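Side-chain contacts in chorismate mutase (Paraburkholderia phymatum, PDB 5TS9), which probably catalyses the rearrangement of chorismate to prephenate, a step on the route to phenylalanine and tyrosine: residues 18-23 with 149-154; 35-40 with 96-101; 54-59 with 116-121. One frame throughout, in Å; residues are numbered along the deposited sequence. Where two conformers were deposited one is given.

Interaction 1 of 3, residues 18-23 with 149-154; sequences LVRSMA and AEQASL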
ATOM      1  N   LEU A  18     -14.397 -11.257  -9.338  1.00 19.88           N
ATOM      2  CA  LEU A  18     -13.531 -11.189  -8.164  1.00 18.93           C
ATOM      3  C   LEU A  18     -12.943  -9.790  -7.993  1.00 20.79           C
ATOM      4  O   LEU A  18     -12.993  -9.210  -6.898  1.00 17.90           O
ATOM      5  CB  LEU A  18     -12.418 -12.238  -8.280  1.00 19.73           C
ATOM      6  CG  LEU A  18     -11.296 -12.216  -7.226  1.00 18.41           C
ATOM      7  CD1 LEU A  18     -11.879 -12.278  -5.842  1.00 18.29           C
ATOM      8  CD2 LEU A  18     -10.355 -13.394  -7.464  1.00 19.03           C
ATOM      9  N   VAL A  19     -12.390  -9.223  -9.074  1.00 18.00           N
ATOM     10  CA  VAL A  19     -11.761  -7.900  -9.004  1.00 16.83           C
ATOM     11  C   VAL A  19     -12.803  -6.840  -8.692  1.00 19.13           C
ATOM     12  O   VAL A  19     -12.530  -5.867  -7.985  1.00 15.90           O
ATOM     13  CB  VAL A  19     -11.009  -7.610 -10.323  1.00 21.13           C
ATOM     14  CG1 VAL A  19     -10.512  -6.155 -10.396  1.00 20.43           C
ATOM     15  CG2 VAL A  19      -9.833  -8.560 -10.465  1.00 20.47           C
ATOM     16  N   ARG A  20     -14.023  -7.022  -9.198  1.00 19.13           N
ATOM     17  CA  ARG A  20     -15.107  -6.104  -8.871  1.00 25.24           C
ATOM     18  C   ARG A  20     -15.404  -6.113  -7.371  1.00 17.53           C
ATOM     19  O   ARG A  20     -15.579  -5.056  -6.763  1.00 19.46           O
ATOM     20  CB  ARG A  20     -16.340  -6.495  -9.691  1.00 25.29           C
ATOM     21  CG  ARG A  20     -17.413  -5.446  -9.784  1.00 37.81           C
ATOM     22  CD  ARG A  20     -18.506  -5.957 -10.724  1.00 50.97           C
ATOM     23  NE  ARG A  20     -18.163  -5.839 -12.145  1.00 55.01           N
ATOM     24  CZ  ARG A  20     -18.504  -6.730 -13.073  1.00 58.44           C
ATOM     25  NH1 ARG A  20     -19.168  -7.829 -12.735  1.00 61.07           N
ATOM     26  NH2 ARG A  20     -18.177  -6.532 -14.343  1.00 62.25           N
ATOM     27  N   SER A  21     -15.443  -7.297  -6.747  1.00 19.05           N
ATOM     28  CA  SER A  21     -15.735  -7.354  -5.319  0.56 17.34           C
ATOM     29  C   SER A  21     -14.636  -6.674  -4.507  1.00 22.00           C
ATOM     30  O   SER A  21     -14.923  -5.938  -3.553  1.00 22.24           O
ATOM     31  CB  SER A  21     -15.932  -8.808  -4.881  0.56 19.55           C
ATOM     32  OG  SER A  21     -14.812  -9.612  -5.213  0.56 19.46           O
ATOM     33  N   MET A  22     -13.370  -6.884  -4.881  1.00 21.49           N
ATOM     34  CA  MET A  22     -12.279  -6.181  -4.206  1.00 16.06           C
ATOM     35  C   MET A  22     -12.381  -4.680  -4.429  1.00 16.04           C
ATOM     36  O   MET A  22     -12.112  -3.894  -3.510  1.00 17.72           O
ATOM     37  CB  MET A  22     -10.927  -6.698  -4.700  1.00 14.70           C
ATOM     38  CG  MET A  22     -10.642  -8.145  -4.318  1.00 15.20           C
ATOM     39  SD  MET A  22      -8.982  -8.661  -4.890  1.00 17.10           S
ATOM     40  CE  MET A  22      -8.902 -10.325  -4.186  1.00 16.39           C
ATOM     41  N   ALA A  23     -12.788  -4.259  -5.643  1.00 15.71           N
ATOM     42  CA  ALA A  23     -12.983  -2.832  -5.888  1.00 22.76           C
ATOM     43  C   ALA A  23     -14.097  -2.255  -5.017  1.00 22.23           C
ATOM     44  O   ALA A  23     -13.966  -1.137  -4.508  1.00 14.47           O
ATOM     45  CB  ALA A  23     -13.260  -2.569  -7.368  1.00 24.65           C
ATOM     46  N   ALA A 149     -11.589  -0.736 -13.493  1.00 23.53           N
ATOM     47  CA  ALA A 149     -11.306   0.675 -13.288  1.00 21.74           C
ATOM     48  C   ALA A 149     -11.990   1.529 -14.350  1.00 26.11           C
ATOM     49  O   ALA A 149     -12.550   2.582 -14.032  1.00 22.94           O
ATOM     50  CB  ALA A 149      -9.792   0.899 -13.266  1.00 23.12           C
ATOM     51  N   GLU A 150     -11.988   1.078 -15.607  1.00 21.09           N
ATOM     52  CA  GLU A 150     -12.755   1.763 -16.648  1.00 29.61           C
ATOM     53  C   GLU A 150     -14.248   1.760 -16.334  1.00 35.15           C
ATOM     54  O   GLU A 150     -14.878   2.820 -16.306  1.00 38.77           O
ATOM     55  CB  GLU A 150     -12.486   1.127 -18.017  1.00 26.04           C
ATOM     56  N   GLN A 151     -14.830   0.576 -16.075  1.00 36.42           N
ATOM     57  CA  GLN A 151     -16.258   0.440 -15.763  0.55 39.23           C
ATOM     58  C   GLN A 151     -16.674   1.374 -14.636  1.00 40.52           C
ATOM     59  O   GLN A 151     -17.702   2.060 -14.687  1.00 34.63           O
ATOM     60  CB  GLN A 151     -16.551  -0.997 -15.322  0.55 41.79           C
ATOM     61  CG  GLN A 151     -17.144  -1.970 -16.327  0.55 46.30           C
ATOM     62  CD  GLN A 151     -17.165  -3.397 -15.761  0.55 46.07           C
ATOM     63  OE1 GLN A 151     -17.053  -3.597 -14.545  0.55 45.42           O
ATOM     64  NE2 GLN A 151     -17.282  -4.386 -16.641  0.55 45.41           N
ATOM     65  N   ALA A 152     -15.883   1.368 -13.568  1.00 40.02           N
ATOM     66  CA  ALA A 152     -16.217   2.084 -12.347  1.00 37.06           C
ATOM     67  C   ALA A 152     -15.682   3.510 -12.316  1.00 31.83           C
ATOM     68  O   ALA A 152     -15.849   4.189 -11.297  1.00 31.51           O
ATOM     69  CB  ALA A 152     -15.689   1.311 -11.131  1.00 35.49           C
ATOM     70  N   SER A 153     -15.053   3.971 -13.395  1.00 28.32           N
ATOM     71  CA  SER A 153     -14.375   5.269 -13.443  1.00 41.01           C
ATOM     72  C   SER A 153     -13.505   5.521 -12.202  1.00 40.97           C
ATOM     73  O   SER A 153     -13.480   6.625 -11.655  1.00 37.53           O
ATOM     74  CB  SER A 153     -15.383   6.405 -13.646  1.00 47.12           C
ATOM     75  OG  SER A 153     -15.867   6.418 -14.983  1.00 53.78           O
ATOM     76  N   LEU A 154     -12.767   4.499 -11.763  1.00 35.98           N
ATOM     77  CA  LEU A 154     -11.805   4.685 -10.675  1.00 30.34           C
ATOM     78  C   LEU A 154     -10.671   5.601 -11.113  1.00 29.54           C
ATOM     79  O   LEU A 154     -10.167   5.489 -12.235  1.00 22.58           O
ATOM     80  CB  LEU A 154     -11.209   3.345 -10.231  1.00 25.92           C
ATOM     81  CG  LEU A 154     -12.141   2.227  -9.782  1.00 24.19           C
ATOM     82  CD1 LEU A 154     -11.330   0.961  -9.406  1.00 24.16           C
ATOM     83  CD2 LEU A 154     -12.984   2.691  -8.632  1.00 22.93           C
TER
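The polar part of this contact is the meeting of Arg-20 and Gln-151, whose side chains cross at about a right angle. The Gln-151 amide lies at the edge of the guanidinium, nearest NH2, with the two flat groups turned 30° apart. Gln-151 was modelled in two conformers and which end of its amide is oxygen is uncertain, so the pairing remains a probable polar contact. Arg-20 has the length to bridge the gap: CG lies anti to the backbone N (chi1 -163°), and a bend at chi3 (-78°) swings the guanidinium across to the other helix.

The apolar part is looser. Ala-23 CB and Leu-154 CD1 face each other at 4.5 Å, a small residue opposite a branched one.

Backbone bonds shape the chain that presents Leu-154. After helix 137-151 a Schellman motif turns the chain, Ser-153 taking positive phi while Leu-154 N bonds to Ala-149 O at 3.0 Å and Ser-153 N to Glu-150 O at 3.1 Å.

Beneath this surface contact, Val-19 packs on Ala-144, Val-145 and Val-148 of helix 137-151, and Leu-162 of helix 156-165 touches Val-19, Ala-23 and Leu-154.

Interaction 2 of 3, residues 35-40 with 96-101; sequences SKWDTG and GDAPAT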
ATOM      1  N   SER A  35     -14.660   9.513   8.035  1.00 24.81           N
ATOM      2  CA  SER A  35     -14.930   9.351   9.454  1.00 22.58           C
ATOM      3  C   SER A  35     -13.693   9.655  10.283  1.00 21.44           C
ATOM      4  O   SER A  35     -13.780  10.288  11.341  1.00 21.04           O
ATOM      5  CB  SER A  35     -15.418   7.932   9.730  1.00 28.14           C
ATOM      6  OG  SER A  35     -15.485   7.708  11.132  1.00 29.90           O
ATOM      7  N   LYS A  36     -12.530   9.191   9.831  1.00 24.60           N
ATOM      8  CA  LYS A  36     -11.303   9.441  10.574  1.00 18.17           C
ATOM      9  C   LYS A  36     -10.877  10.900  10.466  1.00 20.27           C
ATOM     10  O   LYS A  36     -10.266  11.430  11.394  1.00 20.97           O
ATOM     11  CB  LYS A  36     -10.204   8.498  10.091  1.00 21.70           C
ATOM     12  CG  LYS A  36     -10.459   7.064  10.567  1.00 20.94           C
ATOM     13  CD  LYS A  36      -9.397   6.100  10.101  1.00 21.83           C
ATOM     14  CE  LYS A  36      -9.691   4.677  10.618  1.00 23.47           C
ATOM     15  NZ  LYS A  36      -8.972   3.662   9.742  1.00 25.05           N
ATOM     16  N   TRP A  37     -11.217  11.567   9.362  1.00 17.99           N
ATOM     17  CA  TRP A  37     -11.020  13.007   9.263  1.00 18.43           C
ATOM     18  C   TRP A  37     -11.875  13.751  10.293  1.00 19.96           C
ATOM     19  O   TRP A  37     -11.400  14.693  10.938  1.00 26.47           O
ATOM     20  CB  TRP A  37     -11.345  13.477   7.834  1.00 17.98           C
ATOM     21  CG  TRP A  37     -11.379  15.001   7.649  1.00 20.34           C
ATOM     22  CD1 TRP A  37     -12.453  15.840   7.834  1.00 25.79           C
ATOM     23  CD2 TRP A  37     -10.291  15.833   7.233  1.00 25.15           C
ATOM     24  NE1 TRP A  37     -12.085  17.144   7.564  1.00 25.16           N
ATOM     25  CE2 TRP A  37     -10.763  17.163   7.198  1.00 28.58           C
ATOM     26  CE3 TRP A  37      -8.952  15.579   6.894  1.00 19.50           C
ATOM     27  CZ2 TRP A  37      -9.949  18.237   6.822  1.00 29.85           C
ATOM     28  CZ3 TRP A  37      -8.150  16.644   6.517  1.00 20.93           C
ATOM     29  CH2 TRP A  37      -8.649  17.960   6.494  1.00 24.00           C
ATOM     30  N   ASP A  38     -13.128  13.325  10.476  1.00 20.65           N
ATOM     31  CA  ASP A  38     -14.008  13.961  11.457  1.00 26.26           C
ATOM     32  C   ASP A  38     -13.527  13.712  12.885  1.00 32.25           C
ATOM     33  O   ASP A  38     -13.498  14.634  13.707  1.00 34.84           O
ATOM     34  CB  ASP A  38     -15.441  13.451  11.285  1.00 23.43           C
ATOM     35  CG  ASP A  38     -16.066  13.853   9.947  1.00 26.79           C
ATOM     36  OD1 ASP A  38     -15.478  14.703   9.239  1.00 31.47           O
ATOM     37  OD2 ASP A  38     -17.138  13.303   9.593  1.00 29.36           O
ATOM     38  N   THR A  39     -13.145  12.470  13.209  1.00 28.70           N
ATOM     39  CA  THR A  39     -12.891  12.098  14.599  1.00 31.89           C
ATOM     40  C   THR A  39     -11.430  12.214  14.998  1.00 34.78           C
ATOM     41  O   THR A  39     -11.134  12.256  16.197  1.00 35.41           O
ATOM     42  CB  THR A  39     -13.337  10.653  14.868  1.00 30.34           C
ATOM     43  OG1 THR A  39     -12.517   9.764  14.103  1.00 33.83           O
ATOM     44  CG2 THR A  39     -14.778  10.439  14.485  1.00 30.90           C
ATOM     45  N   GLY A  40     -10.516  12.255  14.033  1.00 29.59           N
ATOM     46  CA  GLY A  40      -9.107  12.248  14.342  1.00 26.17           C
ATOM     47  C   GLY A  40      -8.535  10.890  14.670  1.00 27.18           C
ATOM     48  O   GLY A  40      -7.368  10.807  15.060  1.00 26.46           O
ATOM     49  N   GLY A  96      -6.910  21.689   3.363  1.00 20.04           N
ATOM     50  CA  GLY A  96      -7.562  22.292   4.509  1.00 21.06           C
ATOM     51  C   GLY A  96      -8.981  21.846   4.763  1.00 26.12           C
ATOM     52  O   GLY A  96      -9.597  22.323   5.728  1.00 25.82           O
ATOM     53  N   ASP A  97      -9.530  20.969   3.921  1.00 24.05           N
ATOM     54  CA  ASP A  97     -10.891  20.479   4.106  0.56 27.05           C
ATOM     55  C   ASP A  97     -11.059  19.187   3.319  1.00 29.98           C
ATOM     56  O   ASP A  97     -10.344  18.937   2.343  1.00 27.46           O
ATOM     57  CB  ASP A  97     -11.934  21.514   3.661  0.56 33.71           C
ATOM     58  CG  ASP A  97     -13.273  21.366   4.383  0.56 35.38           C
ATOM     59  OD1 ASP A  97     -13.466  20.391   5.157  0.56 33.13           O
ATOM     60  OD2 ASP A  97     -14.136  22.244   4.173  0.56 40.33           O
ATOM     61  N   ALA A  98     -12.008  18.366   3.769  1.00 30.83           N
ATOM     62  CA  ALA A  98     -12.430  17.132   3.141  1.00 18.91           C
ATOM     63  C   ALA A  98     -13.744  17.354   2.412  1.00 22.77           C
ATOM     64  O   ALA A  98     -14.478  18.297   2.721  1.00 25.79           O
ATOM     65  CB  ALA A  98     -12.598  16.038   4.196  1.00 19.89           C
ATOM     66  N   PRO A  99     -14.075  16.515   1.422  1.00 22.94           N
ATOM     67  CA  PRO A  99     -15.369  16.658   0.733  1.00 21.48           C
ATOM     68  C   PRO A  99     -16.544  16.659   1.710  1.00 27.65           C
ATOM     69  O   PRO A  99     -16.476  16.093   2.806  1.00 24.68           O
ATOM     70  CB  PRO A  99     -15.412  15.443  -0.210  1.00 24.30           C
ATOM     71  CG  PRO A  99     -14.211  14.614   0.094  1.00 26.64           C
ATOM     72  CD  PRO A  99     -13.225  15.478   0.803  1.00 24.81           C
ATOM     73  N   ALA A 100     -17.623  17.332   1.313  1.00 27.93           N
ATOM     74  CA  ALA A 100     -18.852  17.388   2.095  1.00 34.98           C
ATOM     75  C   ALA A 100     -19.772  16.175   1.873  1.00 36.22           C
ATOM     76  O   ALA A 100     -20.967  16.258   2.173  1.00 36.94           O
ATOM     77  CB  ALA A 100     -19.622  18.673   1.776  1.00 30.36           C
ATOM     78  N   THR A 101     -19.257  15.082   1.342  1.00 31.31           N
ATOM     79  CA  THR A 101     -20.051  13.873   1.180  1.00 35.86           C
ATOM     80  C   THR A 101     -20.718  13.492   2.503  1.00 36.39           C
ATOM     81  O   THR A 101     -20.071  13.539   3.562  1.00 30.03           O
ATOM     82  CB  THR A 101     -19.155  12.730   0.704  1.00 34.23           C
ATOM     83  OG1 THR A 101     -18.314  13.196  -0.356  1.00 34.76           O
ATOM     84  CG2 THR A 101     -19.991  11.559   0.220  1.00 34.03           C
TER
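Ala-98 sets its methyl group on one face of the Trp-37 indole, a CH-pi contact that forms the heart of this pairing. The CB atom of Ala-98 stands 3.5 Å from the centroid of the Trp-37 five-membered ring and only 6° off the ring normal, so it lies over the pyrrole part and off the middle of the whole indole. Alanine suits the place because a single methyl can point C-H bonds at the ring face while its backbone stays close; Ala-98 N is itself 3.7 Å from Trp-37 CZ2. Farther along the ring the loop backbone takes over: Asp-97 CA approaches Trp-37 CZ2 obliquely at 3.6 Å, and Gly-96 O lies near the ring plane at the edge, 4.2 Å from the same carbon.

The indole reaches the loop because CG of Trp-37 lies anti to the backbone N (chi1 171°), with the ring turned roughly across the CB-CG bond (chi2 -88°). Asp-38 OD1 lies in the plane of the indole at its edge, 3.5 Å from Trp-37 CD1. On the loop side, in the Asp-97 conformer described, the carboxylate accepts the next amide: Ala-98 N donates to Asp-97 OD1 at 2.9 Å, a bent bond. Gly-96, with positive phi where helix 67-95 ends, allows the sharp change of direction.

Arg-103 ties both sides together, salt-bridged to Asp-38 and hydrogen-bonded to the carbonyls of Pro-99 and Thr-101. Trp-37 also leans on Leu-89 and Arg-93 of helix 67-95, Ala-98 and Pro-99 rest on Trp-92, and Pro-99 and Thr-101 touch Leu-34; the loop runs alongside the last turns of helix 16-39, next to the end of helix 67-95.

Interaction 3 of 3, residues 54-59 with 116-121; sequences ANAATM and KLQASI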
ATOM      1  N   ALA A  54      -8.070 -12.463  11.056  1.00 22.74           N
ATOM      2  CA  ALA A  54      -8.382 -13.745  11.693  1.00 26.36           C
ATOM      3  C   ALA A  54      -9.787 -14.233  11.331  1.00 31.68           C
ATOM      4  O   ALA A  54     -10.003 -15.440  11.153  1.00 32.73           O
ATOM      5  CB  ALA A  54      -8.232 -13.630  13.207  1.00 28.11           C
ATOM      6  N   ASN A  55     -10.754 -13.316  11.230  1.00 27.85           N
ATOM      7  CA  ASN A  55     -12.093 -13.685  10.782  1.00 30.67           C
ATOM      8  C   ASN A  55     -12.050 -14.322   9.395  1.00 31.50           C
ATOM      9  O   ASN A  55     -12.688 -15.356   9.148  1.00 28.32           O
ATOM     10  CB  ASN A  55     -13.000 -12.448  10.784  1.00 27.94           C
ATOM     11  CG  ASN A  55     -13.366 -11.991  12.192  1.00 34.71           C
ATOM     12  OD1 ASN A  55     -13.045 -12.656  13.176  1.00 34.29           O
ATOM     13  ND2 ASN A  55     -14.050 -10.858  12.290  1.00 31.45           N
ATOM     14  N   ALA A  56     -11.293 -13.716   8.478  1.00 24.48           N
ATOM     15  CA  ALA A  56     -11.102 -14.302   7.154  1.00 26.75           C
ATOM     16  C   ALA A  56     -10.552 -15.715   7.266  1.00 32.71           C
ATOM     17  O   ALA A  56     -11.037 -16.642   6.608  1.00 37.70           O
ATOM     18  CB  ALA A  56     -10.160 -13.419   6.311  1.00 22.93           C
ATOM     19  N   ALA A  57      -9.546 -15.905   8.117  1.00 33.69           N
ATOM     20  CA  ALA A  57      -8.971 -17.232   8.273  1.00 25.00           C
ATOM     21  C   ALA A  57     -10.018 -18.229   8.742  1.00 32.25           C
ATOM     22  O   ALA A  57     -10.080 -19.353   8.229  1.00 37.37           O
ATOM     23  CB  ALA A  57      -7.792 -17.184   9.240  1.00 29.25           C
ATOM     24  N   THR A  58     -10.876 -17.823   9.686  1.00 27.28           N
ATOM     25  CA  THR A  58     -11.878 -18.742  10.235  1.00 30.29           C
ATOM     26  C   THR A  58     -12.886 -19.179   9.175  1.00 37.81           C
ATOM     27  O   THR A  58     -13.321 -20.343   9.158  1.00 32.68           O
ATOM     28  CB  THR A  58     -12.599 -18.084  11.412  1.00 35.85           C
ATOM     29  OG1 THR A  58     -11.650 -17.794  12.448  1.00 43.42           O
ATOM     30  CG2 THR A  58     -13.681 -19.002  11.970  1.00 39.30           C
ATOM     31  N   MET A  59     -13.278 -18.265   8.289  1.00 34.76           N
ATOM     32  CA  MET A  59     -14.291 -18.562   7.288  1.00 37.31           C
ATOM     33  C   MET A  59     -13.723 -19.227   6.039  1.00 32.31           C
ATOM     34  O   MET A  59     -14.500 -19.689   5.193  1.00 32.37           O
ATOM     35  CB  MET A  59     -15.028 -17.276   6.909  1.00 43.78           C
ATOM     36  CG  MET A  59     -16.353 -17.493   6.197  1.00 58.05           C
ATOM     37  SD  MET A  59     -17.151 -15.923   5.788  1.00 68.39           S
ATOM     38  CE  MET A  59     -17.993 -15.581   7.342  1.00 67.63           C
ATOM     39  N   LYS A 116     -20.475  -8.584   4.043  1.00 25.89           N
ATOM     40  CA  LYS A 116     -20.996  -9.232   2.846  1.00 27.77           C
ATOM     41  C   LYS A 116     -19.892  -9.439   1.820  1.00 25.87           C
ATOM     42  O   LYS A 116     -19.857 -10.473   1.143  1.00 24.17           O
ATOM     43  CB  LYS A 116     -22.140  -8.415   2.238  1.00 30.67           C
ATOM     44  N   LEU A 117     -18.971  -8.477   1.712  1.00 20.51           N
ATOM     45  CA  LEU A 117     -17.893  -8.566   0.732  1.00 22.51           C
ATOM     46  C   LEU A 117     -16.825  -9.577   1.123  1.00 26.55           C
ATOM     47  O   LEU A 117     -16.088 -10.056   0.252  1.00 27.55           O
ATOM     48  CB  LEU A 117     -17.248  -7.204   0.539  1.00 24.83           C
ATOM     49  CG  LEU A 117     -18.154  -6.267  -0.246  1.00 25.62           C
ATOM     50  CD1 LEU A 117     -17.525  -4.897  -0.289  1.00 21.35           C
ATOM     51  CD2 LEU A 117     -18.376  -6.835  -1.636  1.00 21.48           C
ATOM     52  N   GLN A 118     -16.676  -9.878   2.413  1.00 21.18           N
ATOM     53  CA  GLN A 118     -15.782 -10.969   2.779  1.00 29.97           C
ATOM     54  C   GLN A 118     -16.277 -12.259   2.153  1.00 27.99           C
ATOM     55  O   GLN A 118     -15.521 -12.995   1.508  1.00 27.74           O
ATOM     56  CB  GLN A 118     -15.694 -11.103   4.297  1.00 31.88           C
ATOM     57  CG  GLN A 118     -14.983 -12.372   4.742  1.00 30.04           C
ATOM     58  CD  GLN A 118     -14.927 -12.517   6.250  1.00 36.30           C
ATOM     59  OE1 GLN A 118     -14.042 -11.977   6.910  1.00 40.07           O
ATOM     60  NE2 GLN A 118     -15.881 -13.248   6.804  1.00 39.50           N
ATOM     61  N   ALA A 119     -17.574 -12.510   2.278  1.00 23.00           N
ATOM     62  CA  ALA A 119     -18.156 -13.692   1.673  1.00 23.11           C
ATOM     63  C   ALA A 119     -18.099 -13.635   0.145  1.00 27.75           C
ATOM     64  O   ALA A 119     -17.772 -14.636  -0.505  1.00 25.93           O
ATOM     65  CB  ALA A 119     -19.592 -13.840   2.156  1.00 24.48           C
ATOM     66  N   SER A 120     -18.433 -12.487  -0.457  1.00 28.60           N
ATOM     67  CA  SER A 120     -18.461 -12.445  -1.915  0.53 28.19           C
ATOM     68  C   SER A 120     -17.061 -12.566  -2.501  1.00 27.53           C
ATOM     69  O   SER A 120     -16.889 -13.180  -3.559  1.00 26.28           O
ATOM     70  CB  SER A 120     -19.132 -11.166  -2.401  0.53 29.17           C
ATOM     71  OG  SER A 120     -18.243 -10.074  -2.316  0.53 25.01           O
ATOM     72  N   ILE A 121     -16.051 -12.008  -1.833  1.00 21.38           N
ATOM     73  CA  ILE A 121     -14.678 -12.164  -2.301  1.00 21.88           C
ATOM     74  C   ILE A 121     -14.261 -13.627  -2.221  1.00 25.14           C
ATOM     75  O   ILE A 121     -13.677 -14.179  -3.159  1.00 20.09           O
ATOM     76  CB  ILE A 121     -13.730 -11.274  -1.480  1.00 18.12           C
ATOM     77  CG1 ILE A 121     -13.873  -9.805  -1.897  1.00 17.86           C
ATOM     78  CG2 ILE A 121     -12.311 -11.788  -1.632  1.00 17.81           C
ATOM     79  CD1 ILE A 121     -13.209  -8.820  -0.937  1.00 16.50           C
TER
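Gln-118 sends its amide between Ala-56 and Met-59, and every close approach across the contact is made to this one side chain. The tight part is at the Met-59 end, where NE2 of Gln-118 sits 3.1 Å from Met-59 SD and 3.2 Å from Met-59 CE. The closeness to the methyl is unusual enough that the exact placing of the amide is best treated with caution. A bend at chi3 (-84°) brings the Met-59 methyl back beside the amide, and the unbranched, flexible thioether can fold in this way. Gln-118 reaches over with CG anti to the backbone N (chi1 170°) and a straight chain beyond. Its OE1 lies 3.6 Å from Ala-56 N; alanine's small side chain lets the amide approach the backbone here, where Ala-56 CA and Gln-118 CA are 7.2 Å apart.

The axes of segments 54-59 and 116-121 cross at -46° and come within 11.1 Å of each other, a separation that a long glutamine can span. In this all-helical type II chorismate mutase the contact joins helix 46-59, close to its C-terminal end, to helix 106-128. Phe-74 of helix 67-95 packs against Ala-56, Gln-118 and Ile-121, lining the inner side of the same junction.

Toward solvent the packing slackens. Asn-55 offers little more than CB, 4.0 Å from Gln-118 OE1, while its own OD1 accepts a hydrogen bond from Gln-51.

How the interactions relate
Helix 16-39 links interactions 1 and 2, which lie toward opposite ends of it with centres about 24 Å apart and do not touch. Interactions 1 and 3 do meet, although their centres are about 19 Å apart: Leu-18 CD1 packs 3.7 Å from Ile-121 O, so helix 106-128 carries interaction 3 on one side and lies against helix 16-39 on another. Interaction 2 stays about 16 Å, nearest atoms, from interaction 3. Along the chain both fall between the two segments of interaction 1, and their own segments alternate. Interactions 1 and 3 join helices, whereas interaction 2 joins a helix end to the loop 96-101.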